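PDB 5LO9: cytochrome C from Marichromatium purpuratum 984, which probably oxidises thiosulfate to tetrathionate as a thiosulfate dehydrogenase, passing the electrons along its bound c-type hemes. Local coordinates for residues G378-D390 with M436-N449. Residues are numbered along the deposited sequence; the frame is centred on the assembly and turned at random.
Sequences GYPRLQPPAEGFD and MHRVDTAAAFIAAN. With HEC (heme c), chain F.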
loop_
_atom_site.group_PDB
_atom_site.type_symbol
_atom_site.label_atom_id
_atom_site.label_comp_id
_atom_site.label_asym_id
_atom_site.label_seq_id
_atom_site.Cartn_x
_atom_site.Cartn_y
_atom_site.Cartn_z
ATOM N N GLY A 378 17.857 1.766 -1.077
ATOM C CA GLY A 378 18.451 2.453 -2.212
ATOM C C GLY A 378 19.882 2.024 -2.484
ATOM O O GLY A 378 20.286 0.880 -2.276
ATOM N N TYR A 379 20.642 2.950 -2.967
ATOM C CA TYR A 379 22.059 2.766 -3.214
ATOM C C TYR A 379 22.881 3.601 -2.254
ATOM O O TYR A 379 22.470 4.706 -1.890
ATOM C CB TYR A 379 22.407 3.184 -4.635
ATOM C CG TYR A 379 21.570 2.502 -5.729
ATOM C CD1 TYR A 379 21.183 1.172 -5.634
ATOM C CD2 TYR A 379 21.189 3.198 -6.856
ATOM C CE1 TYR A 379 20.433 0.569 -6.651
ATOM C CE2 TYR A 379 20.434 2.609 -7.860
ATOM C CZ TYR A 379 20.067 1.304 -7.757
ATOM O OH TYR A 379 19.329 0.761 -8.774
ATOM N N PRO A 380 24.042 3.126 -1.811
ATOM C CA PRO A 380 24.865 3.963 -0.912
ATOM C C PRO A 380 25.391 5.187 -1.644
ATOM O O PRO A 380 26.093 5.069 -2.654
ATOM C CB PRO A 380 25.996 3.025 -0.488
ATOM C CG PRO A 380 25.449 1.648 -0.732
ATOM C CD PRO A 380 24.570 1.754 -1.925
ATOM N N ARG A 381 25.030 6.362 -1.146
ATOM C CA ARG A 381 25.464 7.602 -1.774
ATOM C C ARG A 381 26.967 7.792 -1.587
ATOM O O ARG A 381 27.528 7.464 -0.537
ATOM C CB ARG A 381 24.702 8.783 -1.180
ATOM C CG ARG A 381 24.578 10.010 -2.100
ATOM C CD ARG A 381 23.707 11.117 -1.454
ATOM N NE ARG A 381 22.567 10.542 -0.727
ATOM C CZ ARG A 381 21.330 10.392 -1.207
ATOM N NH1 ARG A 381 21.033 10.802 -2.438
ATOM N NH2 ARG A 381 20.385 9.835 -0.438
ATOM N N LEU A 382 27.610 8.303 -2.635
ATOM C CA LEU A 382 29.037 8.581 -2.685
ATOM C C LEU A 382 29.298 10.066 -2.501
ATOM O O LEU A 382 28.465 10.902 -2.860
ATOM C CB LEU A 382 29.624 8.180 -4.035
ATOM C CG LEU A 382 29.397 6.761 -4.512
ATOM C CD1 LEU A 382 30.000 6.604 -5.903
ATOM C CD2 LEU A 382 30.006 5.832 -3.551
ATOM N N GLN A 383 30.483 10.392 -1.986
ATOM C CA GLN A 383 30.902 11.786 -1.947
ATOM C C GLN A 383 31.232 12.260 -3.355
ATOM O O GLN A 383 31.901 11.537 -4.113
ATOM C CB GLN A 383 32.077 11.977 -0.989
ATOM C CG GLN A 383 32.618 13.434 -0.956
ATOM C CD GLN A 383 31.749 14.470 -0.182
ATOM O OE1 GLN A 383 31.643 15.635 -0.608
ATOM N NE2 GLN A 383 31.149 14.063 0.958
ATOM N N PRO A 384 30.735 13.415 -3.784
ATOM C CA PRO A 384 30.996 13.849 -5.139
ATOM C C PRO A 384 32.464 14.184 -5.293
ATOM O O PRO A 384 33.111 14.651 -4.341
ATOM C CB PRO A 384 30.110 15.091 -5.305
ATOM C CG PRO A 384 29.883 15.575 -3.943
ATOM C CD PRO A 384 29.848 14.365 -3.089
ATOM N N PRO A 385 33.040 13.942 -6.462
ATOM C CA PRO A 385 34.479 14.144 -6.642
ATOM C C PRO A 385 34.836 15.618 -6.762
ATOM O O PRO A 385 34.227 16.359 -7.540
ATOM C CB PRO A 385 34.786 13.387 -7.940
ATOM C CG PRO A 385 33.481 13.330 -8.680
ATOM C CD PRO A 385 32.351 13.665 -7.730
ATOM N N ALA A 386 35.863 16.024 -6.007
ATOM C CA ALA A 386 36.369 17.387 -6.121
ATOM C C ALA A 386 36.832 17.667 -7.539
ATOM O O ALA A 386 36.504 18.721 -8.100
ATOM C CB ALA A 386 37.513 17.606 -5.130
ATOM N N GLU A 387 37.536 16.711 -8.161
ATOM C CA GLU A 387 38.170 16.911 -9.463
ATOM C C GLU A 387 37.340 16.373 -10.638
ATOM O O GLU A 387 37.898 16.035 -11.694
ATOM C CB GLU A 387 39.564 16.282 -9.439
ATOM C CG GLU A 387 40.334 16.557 -8.103
ATOM C CD GLU A 387 41.850 16.251 -8.161
ATOM O OE1 GLU A 387 42.567 16.820 -9.029
ATOM O OE2 GLU A 387 42.315 15.442 -7.319
ATOM N N GLY A 388 36.015 16.304 -10.481
ATOM C CA GLY A 388 35.125 15.985 -11.579
ATOM C C GLY A 388 35.074 14.511 -11.943
ATOM O O GLY A 388 35.494 13.640 -11.187
ATOM N N PHE A 389 34.553 14.228 -13.135
ATOM C CA PHE A 389 34.539 12.852 -13.605
ATOM C C PHE A 389 34.950 12.809 -15.060
ATOM O O PHE A 389 34.561 13.663 -15.855
ATOM C CB PHE A 389 33.198 12.108 -13.436
ATOM C CG PHE A 389 31.972 12.966 -13.437
ATOM C CD1 PHE A 389 31.440 13.425 -14.602
ATOM C CD2 PHE A 389 31.300 13.224 -12.249
ATOM C CE1 PHE A 389 30.270 14.179 -14.586
ATOM C CE2 PHE A 389 30.151 13.978 -12.222
ATOM C CZ PHE A 389 29.638 14.455 -13.393
ATOM N N ASP A 390 35.760 11.800 -15.372
ATOM C CA ASP A 390 36.501 11.686 -16.617
ATOM C C ASP A 390 35.985 10.491 -17.415
ATOM O O ASP A 390 36.293 9.337 -17.101
ATOM C CB ASP A 390 37.986 11.577 -16.253
ATOM C CG ASP A 390 38.873 11.203 -17.415
ATOM O OD1 ASP A 390 38.480 11.360 -18.609
ATOM O OD2 ASP A 390 39.994 10.755 -17.087
ATOM N N MET A 436 18.510 6.065 -13.409
ATOM C CA MET A 436 19.820 5.494 -13.715
ATOM C C MET A 436 20.611 6.304 -14.763
ATOM O O MET A 436 21.825 6.105 -14.890
ATOM C CB MET A 436 19.637 4.042 -14.197
ATOM C CG MET A 436 20.918 3.199 -14.219
ATOM S SD MET A 436 21.628 2.933 -12.533
ATOM C CE MET A 436 20.642 1.524 -11.944
ATOM N N HIS A 437 19.979 7.214 -15.512
ATOM C CA HIS A 437 20.735 8.057 -16.437
ATOM C C HIS A 437 21.547 9.125 -15.705
ATOM O O HIS A 437 22.387 9.770 -16.329
ATOM C CB HIS A 437 19.794 8.714 -17.488
ATOM C CG HIS A 437 19.329 10.096 -17.128
ATOM N ND1 HIS A 437 18.195 10.326 -16.380
ATOM C CD2 HIS A 437 19.860 11.321 -17.389
ATOM C CE1 HIS A 437 18.042 11.632 -16.200
ATOM N NE2 HIS A 437 19.037 12.257 -16.801
ATOM N N ARG A 438 21.326 9.337 -14.415
ATOM C CA ARG A 438 22.124 10.308 -13.667
ATOM C C ARG A 438 23.452 9.696 -13.262
ATOM O O ARG A 438 23.544 8.498 -12.972
ATOM C CB ARG A 438 21.426 10.786 -12.386
ATOM C CG ARG A 438 20.318 11.777 -12.594
ATOM C CD ARG A 438 19.660 12.140 -11.315
ATOM N NE ARG A 438 20.536 12.794 -10.326
ATOM C CZ ARG A 438 20.498 14.090 -10.000
ATOM N NH1 ARG A 438 19.637 14.918 -10.590
ATOM N NH2 ARG A 438 21.325 14.573 -9.071
ATOM N N VAL A 439 24.474 10.550 -13.206
ATOM C CA VAL A 439 25.824 10.076 -12.945
ATOM C C VAL A 439 25.966 9.665 -11.492
ATOM O O VAL A 439 26.517 8.601 -11.196
ATOM C CB VAL A 439 26.854 11.149 -13.340
ATOM C CG1 VAL A 439 28.230 10.715 -12.969
ATOM C CG2 VAL A 439 26.833 11.371 -14.830
ATOM N N ASP A 440 25.425 10.468 -10.568
ATOM C CA ASP A 440 25.513 10.141 -9.139
ATOM C C ASP A 440 24.737 8.882 -8.803
ATOM O O ASP A 440 25.225 8.035 -8.045
ATOM C CB ASP A 440 25.028 11.299 -8.245
ATOM C CG ASP A 440 23.598 11.785 -8.567
ATOM O OD1 ASP A 440 23.073 12.608 -7.772
ATOM O OD2 ASP A 440 23.026 11.430 -9.629
ATOM N N THR A 441 23.549 8.724 -9.375
ATOM C CA THR A 441 22.766 7.542 -9.069
ATOM C C THR A 441 23.422 6.282 -9.621
ATOM O O THR A 441 23.552 5.285 -8.907
ATOM C CB THR A 441 21.367 7.711 -9.612
ATOM O OG1 THR A 441 20.768 8.828 -8.968
ATOM C CG2 THR A 441 20.570 6.502 -9.331
ATOM N N ALA A 442 23.838 6.303 -10.888
ATOM C CA ALA A 442 24.470 5.123 -11.459
ATOM C C ALA A 442 25.821 4.861 -10.814
ATOM O O ALA A 442 26.234 3.703 -10.664
ATOM C CB ALA A 442 24.619 5.272 -12.958
ATOM N N ALA A 443 26.530 5.908 -10.424
ATOM C CA ALA A 443 27.804 5.664 -9.765
ATOM C C ALA A 443 27.587 4.940 -8.453
ATOM O O ALA A 443 28.337 4.023 -8.095
ATOM C CB ALA A 443 28.544 6.971 -9.528
ATOM N N ALA A 444 26.549 5.320 -7.724
ATOM C CA ALA A 444 26.315 4.637 -6.472
ATOM C C ALA A 444 25.894 3.194 -6.704
ATOM O O ALA A 444 26.315 2.291 -5.975
ATOM C CB ALA A 444 25.280 5.392 -5.682
ATOM N N PHE A 445 25.083 2.944 -7.721
ATOM C CA PHE A 445 24.736 1.566 -8.009
ATOM C C PHE A 445 25.976 0.756 -8.315
ATOM O O PHE A 445 26.178 -0.330 -7.753
ATOM C CB PHE A 445 23.779 1.493 -9.174
ATOM C CG PHE A 445 23.494 0.087 -9.620
ATOM C CD1 PHE A 445 22.693 -0.726 -8.870
ATOM C CD2 PHE A 445 24.030 -0.404 -10.794
ATOM C CE1 PHE A 445 22.409 -2.017 -9.283
ATOM C CE2 PHE A 445 23.761 -1.684 -11.204
ATOM C CZ PHE A 445 22.941 -2.498 -10.441
ATOM N N ILE A 446 26.818 1.284 -9.206
ATOM C CA ILE A 446 27.979 0.548 -9.705
ATOM C C ILE A 446 28.971 0.240 -8.576
ATOM O O ILE A 446 29.419 -0.915 -8.405
ATOM C CB ILE A 446 28.645 1.342 -10.846
ATOM C CG1 ILE A 446 27.818 1.207 -12.135
ATOM C CG2 ILE A 446 30.122 0.913 -11.039
ATOM C CD1 ILE A 446 28.098 2.278 -13.161
ATOM N N ALA A 447 29.376 1.275 -7.832
ATOM C CA ALA A 447 30.372 1.091 -6.779
ATOM C C ALA A 447 29.990 -0.046 -5.868
ATOM O O ALA A 447 30.849 -0.844 -5.466
ATOM C CB ALA A 447 30.520 2.348 -5.941
ATOM N N ALA A 448 28.696 -0.159 -5.558
ATOM C CA ALA A 448 28.204 -1.172 -4.626
ATOM C C ALA A 448 27.849 -2.508 -5.273
ATOM O O ALA A 448 27.831 -3.523 -4.572
ATOM C CB ALA A 448 26.963 -0.666 -3.886
ATOM N N ASN A 449 27.565 -2.556 -6.578
ATOM C CA ASN A 449 26.932 -3.739 -7.140
ATOM C C ASN A 449 27.557 -4.262 -8.408
ATOM O O ASN A 449 27.200 -5.378 -8.820
ATOM C CB ASN A 449 25.453 -3.467 -7.400
ATOM C CG ASN A 449 24.719 -3.236 -6.122
ATOM O OD1 ASN A 449 24.544 -4.151 -5.319
ATOM N ND2 ASN A 449 24.337 -2.006 -5.885
HETATM FE FE HEC F . 26.552 -5.120 -14.774
HETATM C CHA HEC F . 23.107 -4.950 -14.239
HETATM C CHB HEC F . 26.771 -1.634 -14.876
HETATM C CHC HEC F . 30.004 -5.367 -14.884
HETATM C CHD HEC F . 26.302 -8.602 -15.309
HETATM N NA HEC F . 25.178 -3.561 -14.603
HETATM C C1A HEC F . 23.857 -3.691 -14.411
HETATM C C2A HEC F . 23.172 -2.370 -14.367
HETATM C C3A HEC F . 24.243 -1.405 -14.536
HETATM C C4A HEC F . 25.452 -2.258 -14.685
HETATM C CMA HEC F . 24.098 0.085 -14.545
HETATM C CAA HEC F . 21.732 -2.027 -14.161
HETATM C CBA HEC F . 21.274 -1.188 -15.359
HETATM C CGA HEC F . 20.244 -1.862 -16.222
HETATM O O1A HEC F . 19.838 -2.987 -15.894
HETATM O O2A HEC F . 19.861 -1.241 -17.237
HETATM N NB HEC F . 28.099 -3.742 -14.857
HETATM C C1B HEC F . 28.001 -2.419 -14.895
HETATM C C2B HEC F . 29.318 -1.746 -14.947
HETATM C C3B HEC F . 30.274 -2.848 -14.939
HETATM C C4B HEC F . 29.397 -4.040 -14.861
HETATM C CMB HEC F . 29.588 -0.287 -15.015
HETATM C CAB HEC F . 31.779 -2.798 -14.960
HETATM C CBB HEC F . 32.211 -2.033 -13.732
HETATM N NC HEC F . 27.908 -6.688 -15.057
HETATM C C1C HEC F . 29.229 -6.588 -15.069
HETATM C C2C HEC F . 29.919 -7.859 -15.343
HETATM C C3C HEC F . 28.841 -8.819 -15.474
HETATM C C4C HEC F . 27.632 -7.973 -15.296
HETATM C CMC HEC F . 31.392 -8.069 -15.468
HETATM C CAC HEC F . 28.859 -10.293 -15.792
HETATM C CBC HEC F . 29.724 -11.169 -14.949
HETATM N ND HEC F . 24.997 -6.511 -14.751
HETATM C C1D HEC F . 25.090 -7.831 -14.968
HETATM C C2D HEC F . 23.770 -8.502 -14.831
HETATM C C3D HEC F . 22.846 -7.430 -14.503
HETATM C C4D HEC F . 23.709 -6.242 -14.474
HETATM C CMD HEC F . 23.426 -9.939 -14.976
HETATM C CAD HEC F . 21.380 -7.566 -14.276
HETATM C CBD HEC F . 21.215 -8.154 -12.877
HETATM C CGD HEC F . 20.098 -9.188 -12.812
HETATM O O1D HEC F . 19.450 -9.531 -13.817
HETATM O O2D HEC F . 19.859 -9.712 -11.720
HETATM O O HOH W 1 27.539 3.069 -3.677
HETATM O O HOH W 2 26.286 8.911 -5.187
#
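Tyr379 lays one ring face against the flank of helix 439-449, where Phe445 CB sits over it as a CH-pi contact, 3.9 Å from the ring centroid. The two aromatic rings meet obliquely, planes at 58°; Tyr379 CE1 comes to the edge of the Phe445 ring, 3.4 Å from Phe445 CD1. Tyr379 CB packs on Ala444 CB, and with CG anti to its own carbonyl carbon (chi1 -54°) the ring runs on over Phe445 toward Met436. Met436, bent at chi2 and chi3, crosses the tyrosine at about a right angle and puts CE 3.5 Å from Tyr379 OH; that hydroxyl is hydrogen-bonded to the backbone O of Cys290. The same methyl lies over one face of the Phe445 ring, with Asn449 CB over the opposite face. Helix 439-449 belongs to a cytochrome c-type fold and leads straight into Met450, an axial ligand of the iron of heme c #3; the far edge of Phe445 reaches that heme, CE2 3.3 Å from HEC C2A, while Tyr379 touches heme c #4, so the aromatic pair lies between two hemes. With an alanine here in place of Tyr379, Phe445 CB would probably lose the ring it sits against, Met436 CE the hydroxyl end beside it, and Cys290 O its hydrogen-bond donor. Farther along, residues 380-382 pass over the alanine-rich side of the helix. Leu382 CD1 rests 3.9 Å from Ala443 CB and CD2 faces Ala447. One water bridges Pro380 O to Ala444 O; a second links Leu382 N to Asp440 O. Beyond the Pro385-Gly388 type I turn, Val439 CG1 lies over the Phe389 ring face, 4.0 Å from its centroid.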